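Local coordinates for protein dTDP-4-dehydrorhamnose reductase (Yersinia enterocolitica, PDB 5U9C) that probably catalyses the NADPH-dependent reduction of dTDP-4-dehydro-beta-L-rhamnose to dTDP-beta-L-rhamnose, in the pathway that makes dTDP-L-rhamnose, at residues 103-106 with 107-111; 221-225 with 226-230. All blocks are in the same frame, centred on the assembly; numbering follows the deposited sequence.

Overall arrangement
Two local contacts lie in series along the chain, neither nested nor crossed, and each closes only a short turn. Contact 1 comes first, where strand 100-106, an inner strand of the six-stranded parallel Rossmann-type sheet, runs out into the 3-10 turn 107-109; it is buried, its centre about 8 Å from the centre of the chain. Contact 2 follows much later, its centre about 18 Å from that of the chain, where strand 223-224, at one edge of a small mixed sheet, turns into helix 225-235. The two contact centres are about 19 Å apart. In both, a serine side chain accepts a backbone N-H, from two residues on in contact 1 and three in contact 2.

Contact 1 of 2, residues 103-106 with 107-111; sequences YLSS and SNVFG
Ser106 OG takes the backbone N-H of Asn108 in a nearly straight bond, N to OG 2.9 Å with 164° at the hydrogen. This is an ST turn at the C-terminal end of strand 100-106, one of the parallel strands of the Rossmann-type sheet, where the chain curls into the 3-10 segment 107-109. The serine torsion explains the bond: with chi1 at 170°, OG is swung toward the carbonyl end of Ser106, within reach of the N-H two residues on. The same residue also uses its backbone, since Ser106 O accepts from Val109 N at 3.2 Å. That donor stands well above the carbonyl plane, 51° out of it, away from the lone-pair directions. Phe110 N then bonds to Ser107 O, carrying the turn one residue further. Beyond the strand's end, Ser107 still bonds by its backbone to Ala154 at the end of the adjacent strand 149-154, while its OG bonds to Glu260. Ser105 OG bonds to Glu138 of helix 129-144, and Val109 CG1 lies 3.9 Å from Ser105 OG. The turn is buried, and the side chain of Asn108 comes about 5 Å from that of Arg256, a residue seen to bind (R)-malate, which is absent from this chain. Val109 sets both methyls against Ser106 O, and its CG2 also lies 3.7 Å above one face of the Phe110 ring, offset toward the rim.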
ATOM      1  N   TYR D 103     -23.718 -22.297  -2.350  1.00 25.94           N
ATOM      2  CA  TYR D 103     -23.626 -20.922  -2.850  1.00 26.77           C
ATOM      3  C   TYR D 103     -22.481 -20.839  -3.845  1.00 26.50           C
ATOM      4  O   TYR D 103     -21.347 -21.178  -3.522  1.00 26.31           O
ATOM      5  CB  TYR D 103     -23.398 -19.923  -1.692  1.00 26.26           C
ATOM      6  CG  TYR D 103     -23.228 -18.465  -2.097  1.00 26.67           C
ATOM      7  CD1 TYR D 103     -24.191 -17.821  -2.871  1.00 28.45           C
ATOM      8  CD2 TYR D 103     -22.160 -17.696  -1.624  1.00 27.22           C
ATOM      9  CE1 TYR D 103     -24.066 -16.482  -3.220  1.00 27.80           C
ATOM     10  CE2 TYR D 103     -22.034 -16.349  -1.964  1.00 27.08           C
ATOM     11  CZ  TYR D 103     -22.997 -15.752  -2.753  1.00 27.56           C
ATOM     12  OH  TYR D 103     -22.912 -14.430  -3.088  1.00 29.69           O
ATOM     13  N   LEU D 104     -22.800 -20.434  -5.066  1.00 25.76           N
ATOM     14  CA  LEU D 104     -21.790 -20.249  -6.095  1.00 27.50           C
ATOM     15  C   LEU D 104     -21.186 -18.855  -5.921  1.00 25.73           C
ATOM     16  O   LEU D 104     -21.872 -17.853  -6.086  1.00 25.57           O
ATOM     17  CB  LEU D 104     -22.413 -20.365  -7.479  1.00 28.41           C
ATOM     18  CG  LEU D 104     -21.480 -20.088  -8.669  1.00 30.00           C
ATOM     19  CD1 LEU D 104     -20.365 -21.127  -8.714  1.00 30.36           C
ATOM     20  CD2 LEU D 104     -22.282 -20.082  -9.956  1.00 31.17           C
ATOM     21  N   SER D 105     -19.907 -18.799  -5.572  1.00 25.85           N
ATOM     22  CA  SER D 105     -19.206 -17.510  -5.395  1.00 24.80           C
ATOM     23  C   SER D 105     -18.181 -17.314  -6.514  1.00 24.92           C
ATOM     24  O   SER D 105     -18.200 -18.043  -7.502  1.00 24.79           O
ATOM     25  CB  SER D 105     -18.597 -17.371  -3.988  1.00 25.43           C
ATOM     26  OG  SER D 105     -18.174 -16.015  -3.749  1.00 27.03           O
ATOM     27  N   SER D 106     -17.269 -16.360  -6.336  1.00 24.48           N
ATOM     28  CA  SER D 106     -16.358 -15.953  -7.404  1.00 25.83           C
ATOM     29  C   SER D 106     -14.945 -15.643  -6.955  1.00 25.21           C
ATOM     30  O   SER D 106     -14.701 -15.200  -5.834  1.00 25.18           O
ATOM     31  CB  SER D 106     -16.940 -14.667  -8.030  1.00 27.08           C
ATOM     32  OG  SER D 106     -16.061 -14.022  -8.939  1.00 27.34           O
ATOM     33  N   SER D 107     -14.017 -15.871  -7.867  1.00 25.89           N
ATOM     34  CA  SER D 107     -12.632 -15.514  -7.667  1.00 26.41           C
ATOM     35  C   SER D 107     -12.508 -13.986  -7.436  1.00 27.20           C
ATOM     36  O   SER D 107     -11.503 -13.537  -6.897  1.00 27.31           O
ATOM     37  CB  SER D 107     -11.803 -15.937  -8.892  1.00 27.90           C
ATOM     38  OG  SER D 107     -12.268 -15.326 -10.085  1.00 28.09           O
ATOM     39  N   ASN D 108     -13.527 -13.202  -7.839  1.00 26.59           N
ATOM     40  CA  ASN D 108     -13.519 -11.734  -7.644  1.00 28.08           C
ATOM     41  C   ASN D 108     -13.575 -11.283  -6.197  1.00 25.66           C
ATOM     42  O   ASN D 108     -13.541 -10.089  -5.945  1.00 24.35           O
ATOM     43  CB  ASN D 108     -14.646 -11.029  -8.415  1.00 32.46           C
ATOM     44  CG  ASN D 108     -14.206 -10.508  -9.751  1.00 39.91           C
ATOM     45  OD1 ASN D 108     -14.542 -11.076 -10.791  1.00 50.63           O
ATOM     46  ND2 ASN D 108     -13.438  -9.403  -9.737  1.00 40.59           N
ATOM     47  N   VAL D 109     -13.687 -12.210  -5.245  1.00 23.23           N
ATOM     48  CA  VAL D 109     -13.584 -11.820  -3.848  1.00 23.24           C
ATOM     49  C   VAL D 109     -12.102 -11.503  -3.559  1.00 22.86           C
ATOM     50  O   VAL D 109     -11.775 -10.910  -2.532  1.00 23.78           O
ATOM     51  CB  VAL D 109     -14.133 -12.867  -2.856  1.00 24.22           C
ATOM     52  CG1 VAL D 109     -15.610 -13.136  -3.121  1.00 25.73           C
ATOM     53  CG2 VAL D 109     -13.313 -14.158  -2.868  1.00 24.81           C
ATOM     54  N   PHE D 110     -11.216 -11.919  -4.463  1.00 23.11           N
ATOM     55  CA  PHE D 110      -9.796 -11.626  -4.340  1.00 23.63           C
ATOM     56  C   PHE D 110      -9.363 -10.560  -5.359  1.00 25.23           C
ATOM     57  O   PHE D 110     -10.089 -10.263  -6.327  1.00 25.50           O
ATOM     58  CB  PHE D 110      -8.958 -12.879  -4.592  1.00 23.96           C
ATOM     59  CG  PHE D 110      -9.202 -13.982  -3.616  1.00 24.44           C
ATOM     60  CD1 PHE D 110      -8.708 -13.893  -2.313  1.00 25.40           C
ATOM     61  CD2 PHE D 110      -9.884 -15.119  -3.995  1.00 25.53           C
ATOM     62  CE1 PHE D 110      -8.913 -14.914  -1.402  1.00 25.95           C
ATOM     63  CE2 PHE D 110     -10.097 -16.151  -3.089  1.00 25.49           C
ATOM     64  CZ  PHE D 110      -9.608 -16.052  -1.796  1.00 26.16           C
ATOM     65  N   GLY D 111      -8.175 -10.012  -5.142  1.00 23.63           N
ATOM     66  CA  GLY D 111      -7.576  -9.094  -6.088  1.00 25.88           C
ATOM     67  C   GLY D 111      -6.871  -7.903  -5.512  1.00 26.00           C
ATOM     68  O   GLY D 111      -5.873  -7.465  -6.061  1.00 26.03           O
TER

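Contact 2 of 2, residues 221-225 with 226-230; sequences GTISR and FDIAC
Across the join between 221-225 and 226-230 the backbone leaves an extended path at Ile223 and Ser224 and enters the first turn of a helix, where Ser224 O accepts from Ile228 N at 3.1 Å and Arg225 O from Ala229 N at 2.8 Å. Ser224 is the N-cap. A chi1 of 66° tucks its OG over the backbone, facing the first turn, where it accepts the N-H of Asp227, with Ser224 OG to Asp227 N at 3.0 Å. Asp227 returns the bond: its OD2 receives Ser224 N at 2.9 Å in an almost linear arrangement, 173° at the hydrogen. The N-H meets that oxygen on its anti side, 33° out of the carboxylate plane. The carboxylate lies at the N-terminal end of the helix, where the dipole would be expected to stabilise its negative charge. Ser224 OG also sits at the edge of the Phe226 ring, near its plane, and Cys230 SG lies over one face, 3.4 Å above the plane. On the apolar side, Ile223 and Ile228 meet at about a right angle, Ile223 CD1 to Ile228 CG1 3.7 Å. Trp279 and Leu283 of helix 279-288 add to this packing, touching Ile223 and Ile228 respectively. The Arg225 side chain, bent at chi2, makes a cation-pi contact with Trp156 and touches Phe168, which binds (R)-malate in a structure of this protein, though none is bound to this chain. The reciprocal bonds of Ser224 and Asp227 make this a capping box, opening helix 225-235 from the short, weakly bonded strand 223-224 at the edge of the small mixed sheet.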
ATOM      1  N   GLY D 221      -3.805 -23.220 -13.839  1.00 28.20           N
ATOM      2  CA  GLY D 221      -3.191 -22.233 -14.726  1.00 29.11           C
ATOM      3  C   GLY D 221      -3.721 -20.839 -14.467  1.00 28.74           C
ATOM      4  O   GLY D 221      -4.921 -20.655 -14.239  1.00 30.16           O
ATOM      5  N   THR D 222      -2.803 -19.877 -14.460  1.00 28.34           N
ATOM      6  CA  THR D 222      -3.119 -18.455 -14.293  1.00 28.64           C
ATOM      7  C   THR D 222      -2.751 -17.855 -15.625  1.00 26.92           C
ATOM      8  O   THR D 222      -1.576 -17.722 -15.937  1.00 27.10           O
ATOM      9  CB  THR D 222      -2.312 -17.842 -13.145  1.00 29.08           C
ATOM     10  OG1 THR D 222      -2.610 -18.575 -11.967  1.00 30.31           O
ATOM     11  CG2 THR D 222      -2.695 -16.405 -12.917  1.00 29.75           C
ATOM     12  N   ILE D 223      -3.773 -17.448 -16.377  1.00 26.31           N
ATOM     13  CA  ILE D 223      -3.622 -17.006 -17.756  1.00 25.87           C
ATOM     14  C   ILE D 223      -4.422 -15.755 -18.077  1.00 24.99           C
ATOM     15  O   ILE D 223      -5.283 -15.357 -17.319  1.00 24.73           O
ATOM     16  CB  ILE D 223      -4.109 -18.147 -18.690  1.00 27.20           C
ATOM     17  CG1 ILE D 223      -5.536 -18.546 -18.276  1.00 28.38           C
ATOM     18  CG2 ILE D 223      -3.154 -19.321 -18.579  1.00 28.85           C
ATOM     19  CD1 ILE D 223      -6.140 -19.714 -18.962  1.00 31.14           C
ATOM     20  N   SER D 224      -4.125 -15.148 -19.216  1.00 24.83           N
ATOM     21  CA  SER D 224      -4.837 -13.929 -19.655  1.00 24.91           C
ATOM     22  C   SER D 224      -5.848 -14.310 -20.702  1.00 24.78           C
ATOM     23  O   SER D 224      -5.794 -15.431 -21.244  1.00 24.85           O
ATOM     24  CB  SER D 224      -3.868 -12.920 -20.289  1.00 24.46           C
ATOM     25  OG  SER D 224      -3.319 -13.419 -21.510  1.00 25.01           O
ATOM     26  N   ARG D 225      -6.733 -13.373 -21.027  1.00 24.54           N
ATOM     27  CA  ARG D 225      -7.704 -13.587 -22.102  1.00 26.55           C
ATOM     28  C   ARG D 225      -6.958 -13.761 -23.410  1.00 25.83           C
ATOM     29  O   ARG D 225      -7.418 -14.481 -24.287  1.00 25.00           O
ATOM     30  CB  ARG D 225      -8.670 -12.425 -22.231  1.00 29.34           C
ATOM     31  CG  ARG D 225      -9.543 -12.166 -21.019  1.00 32.65           C
ATOM     32  CD  ARG D 225     -10.429 -13.339 -20.689  1.00 38.89           C
ATOM     33  NE  ARG D 225     -11.451 -12.956 -19.711  1.00 43.76           N
ATOM     34  CZ  ARG D 225     -12.491 -13.708 -19.369  1.00 45.84           C
ATOM     35  NH1 ARG D 225     -12.689 -14.915 -19.929  1.00 47.42           N
ATOM     36  NH2 ARG D 225     -13.351 -13.239 -18.469  1.00 47.77           N
ATOM     37  N   PHE D 226      -5.813 -13.086 -23.544  1.00 24.87           N
ATOM     38  CA  PHE D 226      -4.983 -13.222 -24.732  1.00 26.32           C
ATOM     39  C   PHE D 226      -4.511 -14.662 -24.907  1.00 26.07           C
ATOM     40  O   PHE D 226      -4.541 -15.200 -26.022  1.00 25.12           O
ATOM     41  CB  PHE D 226      -3.783 -12.254 -24.687  1.00 26.63           C
ATOM     42  CG  PHE D 226      -2.778 -12.486 -25.775  1.00 27.68           C
ATOM     43  CD1 PHE D 226      -3.091 -12.186 -27.104  1.00 28.66           C
ATOM     44  CD2 PHE D 226      -1.510 -12.989 -25.480  1.00 28.92           C
ATOM     45  CE1 PHE D 226      -2.158 -12.401 -28.118  1.00 30.55           C
ATOM     46  CE2 PHE D 226      -0.573 -13.210 -26.486  1.00 31.02           C
ATOM     47  CZ  PHE D 226      -0.894 -12.914 -27.815  1.00 31.64           C
ATOM     48  N   ASP D 227      -4.068 -15.278 -23.807  1.00 27.42           N
ATOM     49  CA  ASP D 227      -3.622 -16.686 -23.819  1.00 27.32           C
ATOM     50  C   ASP D 227      -4.776 -17.587 -24.264  1.00 26.49           C
ATOM     51  O   ASP D 227      -4.593 -18.515 -25.059  1.00 25.93           O
ATOM     52  CB  ASP D 227      -3.172 -17.159 -22.426  1.00 28.47           C
ATOM     53  CG  ASP D 227      -1.918 -16.481 -21.941  1.00 29.65           C
ATOM     54  OD1 ASP D 227      -0.998 -16.235 -22.742  1.00 31.93           O
ATOM     55  OD2 ASP D 227      -1.838 -16.222 -20.723  1.00 31.88           O
ATOM     56  N   ILE D 228      -5.959 -17.316 -23.731  1.00 24.32           N
ATOM     57  CA  ILE D 228      -7.150 -18.099 -24.067  1.00 24.72           C
ATOM     58  C   ILE D 228      -7.512 -17.915 -25.552  1.00 25.19           C
ATOM     59  O   ILE D 228      -7.813 -18.902 -26.255  1.00 25.99           O
ATOM     60  CB  ILE D 228      -8.337 -17.710 -23.149  1.00 24.03           C
ATOM     61  CG1 ILE D 228      -8.016 -18.107 -21.701  1.00 24.50           C
ATOM     62  CG2 ILE D 228      -9.625 -18.375 -23.629  1.00 24.17           C
ATOM     63  CD1 ILE D 228      -9.013 -17.564 -20.674  1.00 24.62           C
ATOM     64  N   ALA D 229      -7.474 -16.676 -26.039  1.00 24.05           N
ATOM     65  CA  ALA D 229      -7.812 -16.439 -27.453  1.00 25.97           C
ATOM     66  C   ALA D 229      -6.827 -17.170 -28.360  1.00 27.37           C
ATOM     67  O   ALA D 229      -7.237 -17.793 -29.337  1.00 27.85           O
ATOM     68  CB  ALA D 229      -7.846 -14.956 -27.770  1.00 26.55           C
ATOM     69  N   CYS D 230      -5.538 -17.124 -28.018  1.00 27.71           N
ATOM     70  CA  CYS D 230      -4.510 -17.825 -28.813  1.00 29.80           C
ATOM     71  C   CYS D 230      -4.755 -19.333 -28.863  1.00 28.84           C
ATOM     72  O   CYS D 230      -4.606 -19.959 -29.918  1.00 30.43           O
ATOM     73  CB  CYS D 230      -3.107 -17.544 -28.269  1.00 31.15           C
ATOM     74  SG  CYS D 230      -2.541 -15.841 -28.531  1.00 34.83           S
TER